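Local coordinates for protein membrane-anchored mycosin mycp1 (Mycobacterium smegmatis, PDB 4KB5) that acts as a subtilisin-like serine protease that cleaves the substrate EspB and may regulate ESX-1 secretion and virulence in mycobacteria, at residues 48-53 / 120-125; 105-110 / 287-292; 110-115 / 124-129. All blocks are in the same frame, centred on the assembly; numbering follows the deposited sequence.

Interaction 1: 48-53 / 120-125; sequences DYLRIQ and VGMAPD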
ATOM      1  N   ASP A  48      -0.807  -9.315 -18.210  1.00 32.77           N
ATOM      2  CA  ASP A  48       0.114  -9.560 -19.328  1.00 34.83           C
ATOM      3  C   ASP A  48       1.432  -8.817 -19.078  1.00 32.76           C
ATOM      4  O   ASP A  48       2.496  -9.389 -19.200  1.00 35.44           O
ATOM      5  CB  ASP A  48      -0.481  -9.084 -20.654  1.00 36.62           C
ATOM      6  CG  ASP A  48      -1.593  -9.993 -21.174  1.00 40.40           C
ATOM      7  OD1 ASP A  48      -1.597 -11.209 -20.876  1.00 41.52           O
ATOM      8  OD2 ASP A  48      -2.455  -9.471 -21.912  1.00 42.50           O
ATOM      9  N   TYR A  49       1.334  -7.541 -18.733  1.00 32.29           N
ATOM     10  CA  TYR A  49       2.497  -6.698 -18.475  1.00 35.23           C
ATOM     11  C   TYR A  49       3.449  -7.303 -17.429  1.00 34.72           C
ATOM     12  O   TYR A  49       4.666  -7.330 -17.627  1.00 34.02           O
ATOM     13  CB  TYR A  49       2.019  -5.325 -18.033  1.00 37.05           C
ATOM     14  CG  TYR A  49       3.103  -4.288 -17.954  1.00 42.65           C
ATOM     15  CD1 TYR A  49       3.244  -3.333 -18.958  1.00 43.98           C
ATOM     16  CD2 TYR A  49       3.988  -4.246 -16.868  1.00 43.63           C
ATOM     17  CE1 TYR A  49       4.235  -2.365 -18.887  1.00 47.23           C
ATOM     18  CE2 TYR A  49       4.988  -3.288 -16.797  1.00 45.57           C
ATOM     19  CZ  TYR A  49       5.104  -2.355 -17.806  1.00 46.63           C
ATOM     20  OH  TYR A  49       6.083  -1.397 -17.741  1.00 52.54           O
ATOM     21  N   LEU A  50       2.877  -7.805 -16.335  1.00 31.61           N
ATOM     22  CA  LEU A  50       3.646  -8.372 -15.230  1.00 31.17           C
ATOM     23  C   LEU A  50       3.901  -9.865 -15.375  1.00 32.40           C
ATOM     24  O   LEU A  50       4.490 -10.478 -14.474  1.00 33.30           O
ATOM     25  CB  LEU A  50       2.918  -8.116 -13.893  1.00 30.34           C
ATOM     26  CG  LEU A  50       2.764  -6.663 -13.438  1.00 27.97           C
ATOM     27  CD1 LEU A  50       1.787  -6.589 -12.268  1.00 29.10           C
ATOM     28  CD2 LEU A  50       4.119  -6.075 -13.049  1.00 27.79           C
ATOM     29  N   ARG A  51       3.452 -10.454 -16.488  1.00 33.66           N
ATOM     30  CA  ARG A  51       3.624 -11.901 -16.757  1.00 34.45           C
ATOM     31  C   ARG A  51       3.177 -12.779 -15.575  1.00 33.91           C
ATOM     32  O   ARG A  51       3.895 -13.699 -15.126  1.00 33.61           O
ATOM     33  CB  ARG A  51       5.072 -12.232 -17.178  1.00 36.76           C
ATOM     34  CG  ARG A  51       5.683 -11.230 -18.149  1.00 41.71           C
ATOM     35  CD  ARG A  51       6.894 -11.774 -18.897  1.00 45.34           C
ATOM     36  NE  ARG A  51       8.139 -11.858 -18.121  1.00 52.89           N
ATOM     37  CZ  ARG A  51       8.983 -10.844 -17.881  1.00 55.94           C
ATOM     38  NH1 ARG A  51       8.719  -9.609 -18.308  1.00 59.78           N
ATOM     39  NH2 ARG A  51      10.096 -11.055 -17.179  1.00 51.89           N
ATOM     40  N   ILE A  52       1.972 -12.497 -15.083  1.00 33.53           N
ATOM     41  CA  ILE A  52       1.455 -13.161 -13.886  1.00 32.79           C
ATOM     42  C   ILE A  52       1.331 -14.670 -14.084  1.00 34.03           C
ATOM     43  O   ILE A  52       1.714 -15.445 -13.198  1.00 33.55           O
ATOM     44  CB  ILE A  52       0.150 -12.484 -13.387  1.00 33.04           C
ATOM     45  CG1 ILE A  52       0.478 -11.054 -12.919  1.00 32.65           C
ATOM     46  CG2 ILE A  52      -0.514 -13.308 -12.284  1.00 32.43           C
ATOM     47  CD1 ILE A  52      -0.647 -10.270 -12.276  1.00 32.50           C
ATOM     48  N   GLN A  53       0.833 -15.083 -15.255  1.00 35.40           N
ATOM     49  CA  GLN A  53       0.691 -16.500 -15.580  1.00 36.93           C
ATOM     50  C   GLN A  53       2.032 -17.242 -15.504  1.00 35.39           C
ATOM     51  O   GLN A  53       2.116 -18.324 -14.917  1.00 35.46           O
ATOM     52  CB  GLN A  53       0.033 -16.682 -16.958  1.00 42.47           C
ATOM     53  CG  GLN A  53      -0.178 -18.141 -17.352  1.00 48.99           C
ATOM     54  CD  GLN A  53      -1.132 -18.355 -18.531  1.00 56.32           C
ATOM     55  OE1 GLN A  53      -1.412 -19.499 -18.899  1.00 60.78           O
ATOM     56  NE2 GLN A  53      -1.636 -17.269 -19.122  1.00 58.50           N
ATOM     57  N   VAL A 120      -7.243 -12.944 -12.608  1.00 30.25           N
ATOM     58  CA  VAL A 120      -6.692 -13.606 -11.427  1.00 27.78           C
ATOM     59  C   VAL A 120      -5.778 -12.614 -10.675  1.00 30.38           C
ATOM     60  O   VAL A 120      -5.151 -11.727 -11.294  1.00 29.04           O
ATOM     61  CB  VAL A 120      -5.982 -14.943 -11.769  1.00 27.99           C
ATOM     62  CG1 VAL A 120      -4.754 -14.730 -12.668  1.00 27.79           C
ATOM     63  CG2 VAL A 120      -5.594 -15.693 -10.506  1.00 26.33           C
ATOM     64  N   GLY A 121      -5.731 -12.750  -9.350  1.00 29.78           N
ATOM     65  CA  GLY A 121      -4.823 -11.969  -8.526  1.00 29.70           C
ATOM     66  C   GLY A 121      -3.388 -12.485  -8.638  1.00 30.23           C
ATOM     67  O   GLY A 121      -3.142 -13.582  -9.166  1.00 28.75           O
ATOM     68  N   MET A 122      -2.443 -11.701  -8.127  1.00 28.84           N
ATOM     69  CA  MET A 122      -1.020 -12.057  -8.188  1.00 30.02           C
ATOM     70  C   MET A 122      -0.759 -13.390  -7.472  1.00 29.54           C
ATOM     71  O   MET A 122      -0.020 -14.250  -7.975  1.00 28.24           O
ATOM     72  CB  MET A 122      -0.183 -10.908  -7.592  1.00 32.25           C
ATOM     73  CG  MET A 122       1.317 -11.131  -7.585  1.00 37.04           C
ATOM     74  SD  MET A 122       2.104 -10.920  -9.199  1.00 41.97           S
ATOM     75  CE  MET A 122       1.725  -9.211  -9.556  1.00 38.18           C
ATOM     76  N   ALA A 123      -1.393 -13.569  -6.311  1.00 29.19           N
ATOM     77  CA  ALA A 123      -1.135 -14.717  -5.447  1.00 28.54           C
ATOM     78  C   ALA A 123      -2.456 -15.335  -4.965  1.00 30.75           C
ATOM     79  O   ALA A 123      -2.875 -15.100  -3.820  1.00 29.59           O
ATOM     80  CB  ALA A 123      -0.257 -14.300  -4.271  1.00 27.39           C
ATOM     81  N   PRO A 124      -3.108 -16.141  -5.839  1.00 32.28           N
ATOM     82  CA  PRO A 124      -4.469 -16.645  -5.605  1.00 31.92           C
ATOM     83  C   PRO A 124      -4.621 -17.687  -4.508  1.00 32.15           C
ATOM     84  O   PRO A 124      -5.743 -18.073  -4.226  1.00 32.47           O
ATOM     85  CB  PRO A 124      -4.867 -17.256  -6.966  1.00 32.17           C
ATOM     86  CG  PRO A 124      -3.569 -17.610  -7.616  1.00 33.04           C
ATOM     87  CD  PRO A 124      -2.591 -16.552  -7.164  1.00 31.74           C
ATOM     88  N   ASP A 125      -3.523 -18.155  -3.917  1.00 31.80           N
ATOM     89  CA  ASP A 125      -3.601 -19.087  -2.793  1.00 33.29           C
ATOM     90  C   ASP A 125      -3.369 -18.463  -1.396  1.00 32.57           C
ATOM     91  O   ASP A 125      -3.383 -19.189  -0.398  1.00 33.06           O
ATOM     92  CB  ASP A 125      -2.633 -20.263  -2.978  1.00 34.91           C
ATOM     93  CG  ASP A 125      -3.096 -21.266  -4.032  1.00 39.45           C
ATOM     94  OD1 ASP A 125      -4.315 -21.484  -4.197  1.00 39.48           O
ATOM     95  OD2 ASP A 125      -2.217 -21.862  -4.686  1.00 39.61           O
TER
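Leu50 and Ile52 both meet Met122, and Ile52 also reaches Val120, in a buried contact made by apolar side chains of the subtilisin-like catalytic domain. It joins a short helix-to-helix turn to the loop between helix 102-110 and strand 127-132, away from the catalytic triad. Helix 45-49 closes in a Schellman motif: Arg51 has a positive phi (50°), and its N bonds back to Asp48 O at 3.1 Å. The same residue is the N-cap of helix 52-55. On the two sides of this turn, Leu50 and Ile52 both start toward 120-125.

The packing centres on the end of Met122. Its CG stands anti to the backbone N, and the chain then bends twice, at chi2 (76°) and chi3 (61°), which brings the methyl group round to the other segment. Both Leu50 and Ile52 cross the methionine at about a right angle. The sulfur lies alongside the CG1-CD1 arm of Ile52, Met122 SD being 4.1 Å from Ile52 CG1. The other branch of Ile52 faces the backbone instead, with CG2 4.1 Å from Gly121 O, and it makes a looser contact with Val120 CG1.

No hydrogen bond links the segments directly. A polar tie comes from Gln56, just past helix 52-55, whose NE2 bonds Met122 O and, weakly, Gly121 O. Helix 311-328 adds cover through Tyr317, which touches Leu50 and Met122, and Leu324, which touches Met122. At the centre, Met122 CE touches two methyl groups, 3.8 Å from Leu50 CD1 and equally 3.8 Å from Ile52 CD1.

Interaction 2: 105-110 / 287-292; sequences TAAIIG and TSLGYD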
ATOM      1  N   THR A 105      -8.629  -4.007  -3.827  1.00 27.44           N
ATOM      2  CA  THR A 105      -7.224  -4.104  -3.393  1.00 26.63           C
ATOM      3  C   THR A 105      -6.891  -5.553  -3.069  1.00 26.79           C
ATOM      4  O   THR A 105      -5.893  -6.092  -3.561  1.00 26.15           O
ATOM      5  CB  THR A 105      -6.940  -3.217  -2.161  1.00 26.19           C
ATOM      6  OG1 THR A 105      -7.321  -1.865  -2.450  1.00 26.53           O
ATOM      7  CG2 THR A 105      -5.456  -3.237  -1.810  1.00 28.11           C
ATOM      8  N   ALA A 106      -7.748  -6.177  -2.256  1.00 26.00           N
ATOM      9  CA  ALA A 106      -7.610  -7.580  -1.848  1.00 26.00           C
ATOM     10  C   ALA A 106      -7.651  -8.550  -3.026  1.00 25.04           C
ATOM     11  O   ALA A 106      -6.941  -9.558  -3.036  1.00 25.27           O
ATOM     12  CB  ALA A 106      -8.702  -7.948  -0.830  1.00 26.45           C
ATOM     13  N   ALA A 107      -8.500  -8.256  -4.008  1.00 25.61           N
ATOM     14  CA  ALA A 107      -8.651  -9.133  -5.175  1.00 25.43           C
ATOM     15  C   ALA A 107      -7.404  -9.063  -6.058  1.00 24.45           C
ATOM     16  O   ALA A 107      -6.969 -10.082  -6.581  1.00 25.71           O
ATOM     17  CB  ALA A 107      -9.899  -8.767  -5.978  1.00 25.19           C
ATOM     18  N   ILE A 108      -6.822  -7.877  -6.210  1.00 24.36           N
ATOM     19  CA  ILE A 108      -5.521  -7.770  -6.913  1.00 25.57           C
ATOM     20  C   ILE A 108      -4.459  -8.649  -6.240  1.00 26.93           C
ATOM     21  O   ILE A 108      -3.691  -9.359  -6.916  1.00 25.21           O
ATOM     22  CB  ILE A 108      -5.092  -6.306  -7.087  1.00 25.99           C
ATOM     23  CG1 ILE A 108      -5.940  -5.697  -8.211  1.00 25.58           C
ATOM     24  CG2 ILE A 108      -3.603  -6.194  -7.450  1.00 28.80           C
ATOM     25  CD1 ILE A 108      -6.072  -4.193  -8.170  1.00 24.85           C
ATOM     26  N   ILE A 109      -4.464  -8.656  -4.901  1.00 27.16           N
ATOM     27  CA  ILE A 109      -3.463  -9.395  -4.158  1.00 26.40           C
ATOM     28  C   ILE A 109      -3.709 -10.886  -4.306  1.00 27.70           C
ATOM     29  O   ILE A 109      -2.792 -11.638  -4.636  1.00 28.84           O
ATOM     30  CB  ILE A 109      -3.418  -8.985  -2.658  1.00 26.47           C
ATOM     31  CG1 ILE A 109      -2.904  -7.551  -2.495  1.00 25.50           C
ATOM     32  CG2 ILE A 109      -2.569  -9.956  -1.837  1.00 23.93           C
ATOM     33  CD1 ILE A 109      -3.206  -6.943  -1.132  1.00 25.13           C
ATOM     34  N   GLY A 110      -4.950 -11.311  -4.073  1.00 27.71           N
ATOM     35  CA  GLY A 110      -5.221 -12.725  -3.897  1.00 26.87           C
ATOM     36  C   GLY A 110      -6.489 -13.269  -4.525  1.00 27.68           C
ATOM     37  O   GLY A 110      -6.866 -14.388  -4.227  1.00 27.00           O
ATOM     38  N   THR A 287      -8.357  -3.868 -13.797  1.00 30.02           N
ATOM     39  CA  THR A 287      -9.487  -4.745 -13.546  1.00 31.25           C
ATOM     40  C   THR A 287      -9.303  -5.398 -12.182  1.00 31.75           C
ATOM     41  O   THR A 287      -8.199  -5.824 -11.832  1.00 29.55           O
ATOM     42  CB  THR A 287      -9.586  -5.836 -14.630  1.00 31.74           C
ATOM     43  OG1 THR A 287      -9.735  -5.200 -15.900  1.00 32.74           O
ATOM     44  CG2 THR A 287     -10.800  -6.768 -14.399  1.00 32.23           C
ATOM     45  N   SER A 288     -10.402  -5.497 -11.440  1.00 29.47           N
ATOM     46  CA  SER A 288     -10.421  -6.179 -10.153  1.00 29.25           C
ATOM     47  C   SER A 288     -11.813  -6.763  -9.921  1.00 30.77           C
ATOM     48  O   SER A 288     -12.697  -6.645 -10.768  1.00 31.39           O
ATOM     49  CB  SER A 288     -10.239  -5.178  -9.012  1.00 29.05           C
ATOM     50  OG  SER A 288      -9.699  -5.808  -7.863  1.00 28.26           O
ATOM     51  N   LEU A 289     -11.997  -7.392  -8.766  1.00 29.17           N
ATOM     52  CA  LEU A 289     -13.228  -8.126  -8.447  1.00 29.89           C
ATOM     53  C   LEU A 289     -14.071  -7.328  -7.479  1.00 31.01           C
ATOM     54  O   LEU A 289     -13.531  -6.619  -6.618  1.00 29.49           O
ATOM     55  CB  LEU A 289     -12.927  -9.507  -7.843  1.00 28.06           C
ATOM     56  CG  LEU A 289     -12.141 -10.515  -8.681  1.00 27.35           C
ATOM     57  CD1 LEU A 289     -12.013 -11.842  -7.940  1.00 25.86           C
ATOM     58  CD2 LEU A 289     -12.737 -10.726 -10.077  1.00 27.19           C
ATOM     59  N   GLY A 290     -15.392  -7.462  -7.608  1.00 30.56           N
ATOM     60  CA  GLY A 290     -16.337  -6.665  -6.829  1.00 29.28           C
ATOM     61  C   GLY A 290     -16.862  -7.402  -5.620  1.00 29.62           C
ATOM     62  O   GLY A 290     -16.279  -8.411  -5.187  1.00 27.58           O
ATOM     63  N   TYR A 291     -17.984  -6.910  -5.086  1.00 30.11           N
ATOM     64  CA  TYR A 291     -18.549  -7.452  -3.843  1.00 31.56           C
ATOM     65  C   TYR A 291     -19.025  -8.897  -3.941  1.00 33.19           C
ATOM     66  O   TYR A 291     -19.097  -9.579  -2.929  1.00 34.77           O
ATOM     67  CB  TYR A 291     -19.670  -6.570  -3.301  1.00 30.82           C
ATOM     68  CG  TYR A 291     -19.258  -5.143  -2.990  1.00 31.11           C
ATOM     69  CD1 TYR A 291     -20.218  -4.131  -2.870  1.00 30.44           C
ATOM     70  CD2 TYR A 291     -17.904  -4.795  -2.838  1.00 31.06           C
ATOM     71  CE1 TYR A 291     -19.852  -2.824  -2.586  1.00 30.92           C
ATOM     72  CE2 TYR A 291     -17.528  -3.497  -2.563  1.00 30.40           C
ATOM     73  CZ  TYR A 291     -18.493  -2.515  -2.443  1.00 32.52           C
ATOM     74  OH  TYR A 291     -18.100  -1.234  -2.153  1.00 31.32           O
ATOM     75  N   ASP A 292     -19.343  -9.363  -5.147  1.00 34.75           N
ATOM     76  CA  ASP A 292     -19.743 -10.760  -5.334  1.00 36.72           C
ATOM     77  C   ASP A 292     -18.607 -11.597  -5.921  1.00 35.75           C
ATOM     78  O   ASP A 292     -18.783 -12.776  -6.218  1.00 34.54           O
ATOM     79  CB  ASP A 292     -21.007 -10.849  -6.209  1.00 37.78           C
ATOM     80  CG  ASP A 292     -22.180 -10.094  -5.610  0.37 37.79           C
ATOM     81  OD1 ASP A 292     -22.503 -10.332  -4.429  0.62 39.32           O
ATOM     82  OD2 ASP A 292     -22.778  -9.258  -6.314  0.41 38.66           O
TER
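Ala107 packs against Ser288 and Leu289, and Ile108 against Ser288. The first pair lies on helix 102-110, which in this subtilase fold follows His101, assigned to the charge relay system; strand 288-289 is the edge of a small antiparallel sheet, paired with strand 295-299. Ile108 can be followed outward. Ile108 CB is still 4.7 Å from Ser288 OG. From there CG1 takes the position anti to the carbonyl carbon (chi1 -75°), while CG2 leads away from the strand. Ile108 CG1 makes the closest approach, 3.8 Å from Ser288 OG, and also skirts the backbone at Thr287 O, 4.3 Å away. The tip, Ile108 CD1, continues past the same hydroxyl, 4.0 Å from Ser288 OG.

That hydroxyl is not left to apolar neighbours: OG, anti to its own backbone N, bonds Met104 O on the helix. Ile108 touches Ala316 and Tyr317 of helix 311-328, and its side chain lies about 8 Å from that of Ser312, the assigned nucleophile (nearest atoms). Thr105 OG1 of the same helix as Ile108 bonds Asp70 OD2. Ala107 CB rests against both strand residues, 3.5 Å from Ser288 OG and 3.6 Å from Leu289 CB.

Interaction 3: 110-115 / 124-129; sequences GGRPSP and PDVRLL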
ATOM      1  N   GLY A 110      -4.950 -11.311  -4.073  1.00 27.71           N
ATOM      2  CA  GLY A 110      -5.221 -12.725  -3.897  1.00 26.87           C
ATOM      3  C   GLY A 110      -6.489 -13.269  -4.525  1.00 27.68           C
ATOM      4  O   GLY A 110      -6.866 -14.388  -4.227  1.00 27.00           O
ATOM      5  N   GLY A 111      -7.152 -12.481  -5.375  1.00 28.14           N
ATOM      6  CA  GLY A 111      -8.368 -12.939  -6.058  1.00 29.77           C
ATOM      7  C   GLY A 111      -8.181 -14.275  -6.760  1.00 29.94           C
ATOM      8  O   GLY A 111      -7.197 -14.469  -7.487  1.00 29.65           O
ATOM      9  N   ARG A 112      -9.121 -15.196  -6.546  1.00 29.23           N
ATOM     10  CA  ARG A 112      -9.049 -16.525  -7.162  1.00 29.38           C
ATOM     11  C   ARG A 112      -9.412 -16.434  -8.651  1.00 29.53           C
ATOM     12  O   ARG A 112     -10.065 -15.473  -9.059  1.00 30.16           O
ATOM     13  CB  ARG A 112      -9.952 -17.523  -6.423  1.00 29.16           C
ATOM     14  CG  ARG A 112      -9.312 -18.159  -5.197  1.00 29.16           C
ATOM     15  CD  ARG A 112      -8.959 -17.157  -4.078  1.00 29.70           C
ATOM     16  NE  ARG A 112      -8.494 -17.887  -2.896  1.00 28.39           N
ATOM     17  CZ  ARG A 112      -7.619 -17.453  -1.990  1.00 29.22           C
ATOM     18  NH1 ARG A 112      -7.053 -16.252  -2.075  1.00 28.09           N
ATOM     19  NH2 ARG A 112      -7.316 -18.243  -0.973  1.00 29.46           N
ATOM     20  N   PRO A 113      -8.944 -17.399  -9.472  1.00 29.09           N
ATOM     21  CA  PRO A 113      -9.347 -17.428 -10.885  1.00 31.29           C
ATOM     22  C   PRO A 113     -10.795 -17.956 -11.042  1.00 33.78           C
ATOM     23  O   PRO A 113     -11.395 -18.436 -10.076  1.00 33.29           O
ATOM     24  CB  PRO A 113      -8.341 -18.405 -11.511  1.00 30.02           C
ATOM     25  CG  PRO A 113      -8.018 -19.353 -10.395  1.00 30.63           C
ATOM     26  CD  PRO A 113      -8.011 -18.500  -9.144  1.00 28.55           C
ATOM     27  N   SER A 114     -11.328 -17.857 -12.257  1.00 35.62           N
ATOM     28  CA  SER A 114     -12.648 -18.373 -12.616  1.00 37.76           C
ATOM     29  C   SER A 114     -12.617 -18.941 -14.044  1.00 41.43           C
ATOM     30  O   SER A 114     -11.912 -18.407 -14.915  1.00 38.07           O
ATOM     31  CB  SER A 114     -13.670 -17.242 -12.558  1.00 39.25           C
ATOM     32  OG  SER A 114     -14.860 -17.566 -13.248  1.00 42.87           O
ATOM     33  N   PRO A 115     -13.418 -19.998 -14.299  1.00 42.06           N
ATOM     34  CA  PRO A 115     -13.566 -20.527 -15.655  1.00 43.75           C
ATOM     35  C   PRO A 115     -14.203 -19.544 -16.646  1.00 42.70           C
ATOM     36  O   PRO A 115     -14.055 -19.722 -17.849  1.00 46.34           O
ATOM     37  CB  PRO A 115     -14.480 -21.743 -15.459  1.00 45.06           C
ATOM     38  CG  PRO A 115     -15.223 -21.464 -14.188  1.00 45.11           C
ATOM     39  CD  PRO A 115     -14.215 -20.767 -13.324  1.00 42.55           C
ATOM     40  N   PRO A 124      -3.108 -16.141  -5.839  1.00 32.28           N
ATOM     41  CA  PRO A 124      -4.469 -16.645  -5.605  1.00 31.92           C
ATOM     42  C   PRO A 124      -4.621 -17.687  -4.508  1.00 32.15           C
ATOM     43  O   PRO A 124      -5.743 -18.073  -4.226  1.00 32.47           O
ATOM     44  CB  PRO A 124      -4.867 -17.256  -6.966  1.00 32.17           C
ATOM     45  CG  PRO A 124      -3.569 -17.610  -7.616  1.00 33.04           C
ATOM     46  CD  PRO A 124      -2.591 -16.552  -7.164  1.00 31.74           C
ATOM     47  N   ASP A 125      -3.523 -18.155  -3.917  1.00 31.80           N
ATOM     48  CA  ASP A 125      -3.601 -19.087  -2.793  1.00 33.29           C
ATOM     49  C   ASP A 125      -3.369 -18.463  -1.396  1.00 32.57           C
ATOM     50  O   ASP A 125      -3.383 -19.189  -0.398  1.00 33.06           O
ATOM     51  CB  ASP A 125      -2.633 -20.263  -2.978  1.00 34.91           C
ATOM     52  CG  ASP A 125      -3.096 -21.266  -4.032  1.00 39.45           C
ATOM     53  OD1 ASP A 125      -4.315 -21.484  -4.197  1.00 39.48           O
ATOM     54  OD2 ASP A 125      -2.217 -21.862  -4.686  1.00 39.61           O
ATOM     55  N   VAL A 126      -3.153 -17.150  -1.308  1.00 30.43           N
ATOM     56  CA  VAL A 126      -2.879 -16.526   0.002  1.00 30.16           C
ATOM     57  C   VAL A 126      -4.112 -16.523   0.918  1.00 31.19           C
ATOM     58  O   VAL A 126      -5.238 -16.538   0.436  1.00 30.44           O
ATOM     59  CB  VAL A 126      -2.364 -15.064  -0.082  1.00 28.73           C
ATOM     60  CG1 VAL A 126      -0.976 -14.995  -0.707  1.00 30.67           C
ATOM     61  CG2 VAL A 126      -3.352 -14.145  -0.806  1.00 27.20           C
ATOM     62  N   ARG A 127      -3.878 -16.494   2.230  1.00 32.02           N
ATOM     63  CA  ARG A 127      -4.924 -16.134   3.189  1.00 34.49           C
ATOM     64  C   ARG A 127      -4.964 -14.606   3.265  1.00 32.52           C
ATOM     65  O   ARG A 127      -3.920 -13.966   3.381  1.00 31.05           O
ATOM     66  CB  ARG A 127      -4.630 -16.744   4.556  1.00 38.33           C
ATOM     67  CG  ARG A 127      -5.697 -16.494   5.609  1.00 47.46           C
ATOM     68  CD  ARG A 127      -5.359 -17.231   6.901  1.00 55.79           C
ATOM     69  NE  ARG A 127      -6.535 -17.436   7.746  1.00 63.12           N
ATOM     70  CZ  ARG A 127      -6.719 -18.486   8.551  1.00 69.13           C
ATOM     71  NH1 ARG A 127      -5.804 -19.447   8.632  1.00 71.90           N
ATOM     72  NH2 ARG A 127      -7.832 -18.583   9.274  1.00 69.46           N
ATOM     73  N   LEU A 128      -6.158 -14.031   3.144  1.00 29.88           N
ATOM     74  CA  LEU A 128      -6.337 -12.581   3.220  1.00 30.94           C
ATOM     75  C   LEU A 128      -6.982 -12.176   4.552  1.00 32.44           C
ATOM     76  O   LEU A 128      -7.976 -12.783   4.975  1.00 31.58           O
ATOM     77  CB  LEU A 128      -7.189 -12.075   2.046  1.00 28.95           C
ATOM     78  CG  LEU A 128      -6.637 -12.231   0.625  1.00 28.76           C
ATOM     79  CD1 LEU A 128      -7.750 -12.224  -0.419  1.00 28.55           C
ATOM     80  CD2 LEU A 128      -5.594 -11.155   0.323  1.00 26.69           C
ATOM     81  N   LEU A 129      -6.408 -11.165   5.205  1.00 32.09           N
ATOM     82  CA  LEU A 129      -6.983 -10.586   6.422  1.00 32.72           C
ATOM     83  C   LEU A 129      -7.344  -9.144   6.151  1.00 31.21           C
ATOM     84  O   LEU A 129      -6.502  -8.386   5.691  1.00 31.14           O
ATOM     85  CB  LEU A 129      -5.978 -10.595   7.568  1.00 34.37           C
ATOM     86  CG  LEU A 129      -5.511 -11.868   8.267  1.00 38.07           C
ATOM     87  CD1 LEU A 129      -4.623 -11.434   9.431  1.00 37.27           C
ATOM     88  CD2 LEU A 129      -6.663 -12.735   8.765  1.00 38.52           C
TER
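Arg112 grips Val126 O end-on with two nitrogens: NH2 at 3.0 Å and NH1 at 3.1 Å from that one oxygen, which lies almost in the guanidinium plane. The NH1 bond runs in the plane of the Val126 carbonyl, whereas NH2 comes in tilted from it by 33°. Arg112 NH1 also donates to Gly110 O of its own segment (2.9 Å), so three bonds to two carbonyls fix the rotation of the group. The chain reaches them by bending at chi2 (63°).

Over one face of the guanidinium sits Pro124 O, 3.0 Å from Arg112 CZ; its angles are too poor for hydrogen bonding, but a carbonyl oxygen over a positive charge is probably favourable electrostatically. Gly110 O accepts a further, weaker CA-H...O contact from Pro124 CA.

Beyond this the contact is packing. The rings of Pro113 and Pro124 cross at about a right angle, meeting through Pro113 CD and Pro124 CB at 4.0 Å. Gly110 CA lies 3.9 Å from Val126 CG2 and 4.3 Å from Leu128 CD1.

The arrangement closes the last leg of a beta-alpha-beta crossover: from the end of helix 102-110 the chain loops out and returns into strand 127-132, which lies between strands 82-86 and 65-70 of the parallel sheet, Val126 resting on Val66.

Overall arrangement
From the N terminus, interaction 1 comes first: residues 48-53 wait 66 residues for their partner, 120-125, the return limb of the loop after helix 102-110. Interaction 2 opens within that span, at 105-110, and closes 176 residues later at 287-292, so the two loops cross. Interaction 3 is a short eight-residue closure lying wholly within the span of interaction 2, sharing Gly110 with it and Pro124 and Asp125 with interaction 1. Backbone bonds join Gly121 to Gly111 (interactions 1 and 3) and Met122 to Ile108 and Ala123 to Ile109 (1 and 2). Together they tie the turn between helices 45-49 and 52-55, helix 102-110 and both sheets into one unit.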